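Local coordinates for protein PfkB (Polaromonas sp. JS666, PDB 4DU5) that probably phosphorylates a sugar or related small substrate with ATP, as other carbohydrate kinases of the pfkB (ribokinase) family do, at residues 143-148 and 170-175; 305-310 and 329-334. One frame throughout, in Å; residues are numbered along the deposited sequence.

Interaction 1: 143-148 and 170-175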
# COMPACT_ATOMS: atom_id res chain seq x y z
N ALA A 143 13.15 7.78 -22.04
CA ALA A 143 13.90 6.54 -22.26
C ALA A 143 12.97 5.33 -22.38
O ALA A 143 13.35 4.30 -22.95
CB ALA A 143 14.94 6.34 -21.12
N ASP A 144 11.75 5.49 -21.87
CA ASP A 144 10.75 4.41 -21.83
C ASP A 144 10.03 4.21 -23.16
O ASP A 144 9.62 3.11 -23.49
CB ASP A 144 9.74 4.65 -20.69
CG ASP A 144 10.28 4.23 -19.32
OD1 ASP A 144 10.94 5.06 -18.64
OD2 ASP A 144 10.04 3.07 -18.94
N ILE A 145 9.87 5.30 -23.90
CA ILE A 145 9.18 5.32 -25.19
C ILE A 145 9.89 4.44 -26.24
O ILE A 145 11.07 4.65 -26.52
CB ILE A 145 9.13 6.79 -25.72
CG1 ILE A 145 8.68 7.76 -24.65
CG2 ILE A 145 8.23 6.91 -26.96
CD1 ILE A 145 9.06 9.18 -24.97
N ASP A 146 9.17 3.47 -26.80
CA ASP A 146 9.68 2.70 -27.94
C ASP A 146 9.11 3.25 -29.24
O ASP A 146 7.96 2.94 -29.62
CB ASP A 146 9.34 1.21 -27.80
CG ASP A 146 9.66 0.40 -29.06
OD1 ASP A 146 10.29 0.92 -30.00
OD2 ASP A 146 9.26 -0.78 -29.12
N GLU A 147 9.93 4.03 -29.94
CA GLU A 147 9.48 4.79 -31.12
C GLU A 147 8.84 3.96 -32.23
O GLU A 147 7.71 4.21 -32.59
CB GLU A 147 10.58 5.72 -31.64
CG GLU A 147 10.99 6.77 -30.58
CD GLU A 147 12.07 7.74 -31.08
OE1 GLU A 147 12.53 7.57 -32.22
OE2 GLU A 147 12.45 8.67 -30.31
N ALA A 148 9.53 2.97 -32.75
CA ALA A 148 8.92 2.13 -33.79
C ALA A 148 7.53 1.63 -33.39
O ALA A 148 6.62 1.54 -34.25
CB ALA A 148 9.83 0.92 -34.15
N LEU A 170 6.29 14.28 -17.69
CA LEU A 170 6.04 15.43 -18.57
C LEU A 170 6.89 15.43 -19.84
O LEU A 170 6.33 15.43 -20.94
CB LEU A 170 6.20 16.74 -17.80
CG LEU A 170 5.75 18.03 -18.48
CD1 LEU A 170 4.38 17.91 -19.18
CD2 LEU A 170 5.75 19.20 -17.47
N PRO A 171 8.23 15.40 -19.70
CA PRO A 171 9.07 15.21 -20.89
C PRO A 171 8.53 14.13 -21.86
O PRO A 171 8.48 14.36 -23.08
CB PRO A 171 10.42 14.75 -20.30
CG PRO A 171 10.21 14.67 -18.80
CD PRO A 171 9.06 15.57 -18.50
N ALA A 172 8.12 12.97 -21.31
CA ALA A 172 7.69 11.82 -22.09
C ALA A 172 6.32 12.01 -22.74
O ALA A 172 6.05 11.47 -23.81
CB ALA A 172 7.70 10.57 -21.24
N ALA A 173 5.45 12.78 -22.09
CA ALA A 173 4.15 13.10 -22.67
C ALA A 173 4.41 13.99 -23.87
O ALA A 173 4.14 13.59 -25.01
CB ALA A 173 3.23 13.77 -21.63
N ARG A 174 4.96 15.18 -23.61
CA ARG A 174 5.47 16.08 -24.65
C ARG A 174 6.11 15.36 -25.83
O ARG A 174 5.71 15.60 -26.97
CB ARG A 174 6.46 17.08 -24.06
CG ARG A 174 5.87 17.91 -22.96
CD ARG A 174 6.14 19.37 -23.19
NE ARG A 174 7.42 19.80 -22.63
CZ ARG A 174 7.59 20.25 -21.39
NH1 ARG A 174 6.57 20.35 -20.56
NH2 ARG A 174 8.80 20.61 -20.98
N LYS A 175 7.08 14.48 -25.57
CA LYS A 175 7.80 13.82 -26.65
C LYS A 175 6.95 12.78 -27.38
O LYS A 175 7.02 12.62 -28.60
CB LYS A 175 9.08 13.15 -26.13
CG LYS A 175 10.24 13.22 -27.12
CD LYS A 175 11.10 14.51 -26.88
CE LYS A 175 11.77 15.04 -28.18
NZ LYS A 175 12.13 13.91 -29.11

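Interaction 2: 305-310 and 329-334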
# COMPACT_ATOMS: atom_id res chain seq x y z
N VAL A 305 -19.63 12.55 -31.60
CA VAL A 305 -19.96 13.22 -30.34
C VAL A 305 -21.17 12.58 -29.67
O VAL A 305 -21.25 12.52 -28.45
CB VAL A 305 -20.19 14.71 -30.53
CG1 VAL A 305 -20.31 15.40 -29.20
CG2 VAL A 305 -19.06 15.29 -31.32
N LYS A 306 -22.12 12.09 -30.47
CA LYS A 306 -23.28 11.49 -29.84
C LYS A 306 -22.92 10.13 -29.28
O LYS A 306 -23.37 9.78 -28.18
CB LYS A 306 -24.54 11.45 -30.73
CG LYS A 306 -24.58 10.37 -31.78
CD LYS A 306 -25.89 9.64 -31.79
CE LYS A 306 -27.06 10.59 -31.72
NZ LYS A 306 -28.29 9.84 -32.13
N ARG A 307 -22.07 9.38 -30.00
CA ARG A 307 -21.55 8.16 -29.37
C ARG A 307 -20.86 8.51 -28.04
O ARG A 307 -21.25 8.00 -26.98
CB ARG A 307 -20.61 7.36 -30.27
CG ARG A 307 -20.18 6.05 -29.59
CD ARG A 307 -19.10 5.34 -30.32
NE ARG A 307 -19.54 4.91 -31.64
CZ ARG A 307 -18.74 4.37 -32.56
NH1 ARG A 307 -17.44 4.22 -32.33
NH2 ARG A 307 -19.23 3.98 -33.72
N GLY A 308 -19.88 9.40 -28.09
CA GLY A 308 -19.25 9.94 -26.90
C GLY A 308 -20.29 10.23 -25.85
O GLY A 308 -20.19 9.75 -24.70
N ALA A 309 -21.30 11.00 -26.25
CA ALA A 309 -22.35 11.40 -25.33
C ALA A 309 -23.16 10.21 -24.79
O ALA A 309 -23.41 10.15 -23.60
CB ALA A 309 -23.26 12.49 -25.95
N TRP A 310 -23.54 9.24 -25.64
CA TRP A 310 -24.25 8.05 -25.13
C TRP A 310 -23.42 7.31 -24.07
O TRP A 310 -23.90 7.08 -22.97
CB TRP A 310 -24.73 7.08 -26.24
CG TRP A 310 -25.48 5.87 -25.72
CD1 TRP A 310 -26.73 5.85 -25.12
CD2 TRP A 310 -25.01 4.51 -25.69
NE1 TRP A 310 -27.06 4.56 -24.73
CE2 TRP A 310 -26.02 3.72 -25.07
CE3 TRP A 310 -23.83 3.88 -26.13
CZ2 TRP A 310 -25.90 2.34 -24.90
CZ3 TRP A 310 -23.71 2.49 -25.95
CH2 TRP A 310 -24.75 1.74 -25.34
N ALA A 329 -21.44 -4.83 -28.78
CA ALA A 329 -22.78 -5.37 -28.81
C ALA A 329 -23.76 -4.44 -28.09
O ALA A 329 -24.73 -4.01 -28.71
CB ALA A 329 -22.81 -6.75 -28.24
N GLU A 330 -23.50 -4.12 -26.82
CA GLU A 330 -24.38 -3.17 -26.09
C GLU A 330 -24.50 -1.85 -26.83
O GLU A 330 -25.47 -1.13 -26.65
CB GLU A 330 -23.88 -2.89 -24.67
CG GLU A 330 -24.17 -4.00 -23.70
CD GLU A 330 -22.90 -4.55 -23.06
OE1 GLU A 330 -22.99 -4.97 -21.88
OE2 GLU A 330 -21.84 -4.54 -23.73
N LEU A 331 -23.50 -1.56 -27.64
CA LEU A 331 -23.45 -0.32 -28.34
C LEU A 331 -24.42 -0.45 -29.51
O LEU A 331 -25.26 0.42 -29.73
CB LEU A 331 -22.02 -0.07 -28.83
CG LEU A 331 -21.58 1.29 -29.33
CD1 LEU A 331 -20.95 1.09 -30.66
CD2 LEU A 331 -22.71 2.32 -29.44
N ASN A 332 -24.32 -1.56 -30.24
CA ASN A 332 -25.18 -1.77 -31.40
C ASN A 332 -26.69 -1.75 -31.09
O ASN A 332 -27.48 -1.36 -31.95
CB ASN A 332 -24.75 -3.02 -32.15
CG ASN A 332 -23.43 -2.83 -32.87
OD1 ASN A 332 -23.18 -1.80 -33.48
ND2 ASN A 332 -22.59 -3.84 -32.79
N ALA A 333 -27.08 -2.08 -29.87
CA ALA A 333 -28.40 -1.65 -29.38
C ALA A 333 -28.57 -0.10 -29.26
O ALA A 333 -28.41 0.46 -28.17
CB ALA A 333 -28.73 -2.35 -28.05
N ALA A 334 -28.81 0.58 -30.40
CA ALA A 334 -29.50 1.92 -30.52
C ALA A 334 -28.92 2.83 -31.62
O ALA A 334 -29.66 3.55 -32.31
CB ALA A 334 -29.62 2.67 -29.15

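Interaction 1: 143-148 and 170-175
Ile145 reaches helix 169-182 with the end of its longer branch. Its CD1 lies between Ala172 and Lys175, one helical turn apart, 4.2 Å from Ala172 CB and 4.1 Å from Lys175 CB. The same methyl also lies 4.0 Å from Ala172 O, so part of what it covers is helix backbone. Because CG1 stands anti to the carbonyl carbon and beside the backbone N (chi1 -47°), and the chain then runs on extended, the terminal methyl is carried out to the helix surface. The two longer side chains meet at about a right angle: the isoleucine arrives end-on at the base of Lys175, whose own chain, bent at chi2 and chi4, continues past it at the exposed surface. There Lys175 NZ ends 5.4 Å from Glu147 OE2, too far for a salt bridge, though a mild attraction between the opposite charges is likely. With 111 Å² buried in all, this is a small apolar contact. Asp146, the residue after Ile145, is the N-cap of helix 147-150. On the other side of Ile145, Asp144 forms a salt bridge with Arg80 and accepts a hydrogen bond from Gly141 N. The contact thus joins the turn entering helix 147-150 to helix 169-182, the crossover helix of the beta-alpha-beta unit between strands 153-159 and 186-190 of the large sheet, while Ala173 touches Leu211 of helix 201-212.

Interaction 2: 305-310 and 329-334
Helices 301-316 and 328-332 come nearest at Arg307 and Leu331, whose CA atoms are 8.8 Å apart, a gap wide enough to be filled by side chains. Trp310 supplies most of the filling from its side. With CG anti to the backbone N (chi1 -179°), the indole is carried across to the short helix and presents its six-membered ring obliquely to the backbone there: CH2 lies 3.2 Å from Glu330 O, and CZ3 is 3.7 Å from Leu331 CA. Leu331 meets the same ring, likewise obliquely, its CD2 lying 3.6 Å from Trp310 CZ3 and 3.8 Å from Trp310 CE3. The other methyl, CD1, serves Arg307. It rests over one face of the guanidinium, about 4.1 Å above the plane and displaced toward the rim, with NE the nearest atom. One leucine therefore has a branch for each partner. In this pfkB-family kinase, probably of the ribokinase fold, the contact brings the C-terminal helix of the modelled chain against a helix packed beside strand 265-269, at the edge of the large sheet. Immediately after helix 328-332, Ala333 forms the centre of an inverse gamma turn. Arg307 NH1 makes a salt bridge to Asp297 and a hydrogen bond to Ser293, which together help to fix the group whose face Leu331 covers. Trp310 also meets Phe272 edge-to-face and touches Pro326, while Glu330 turns its carboxylate away from the indole and accepts a hydrogen bond from Thr327 N through OE2.

How the interactions relate
The two contacts lie on opposite sides of the chain's centre, about 33 Å apart between centres and about 23 Å between nearest atoms, and do not touch. They come in series: interaction 1 closes before interaction 2 opens, with no helix in common. What links them is the nine-stranded sheet. Helix 169-182 of interaction 1 connects the neighbouring parallel strands 153-159 and 186-190 in its middle, whereas helix 301-316 of interaction 2 packs beside the outermost strand 265-269. Interaction 1 thus fastens a turn to a helix of the alternating strand-helix core, and interaction 2 fastens the end of the modelled chain to the body of the fold.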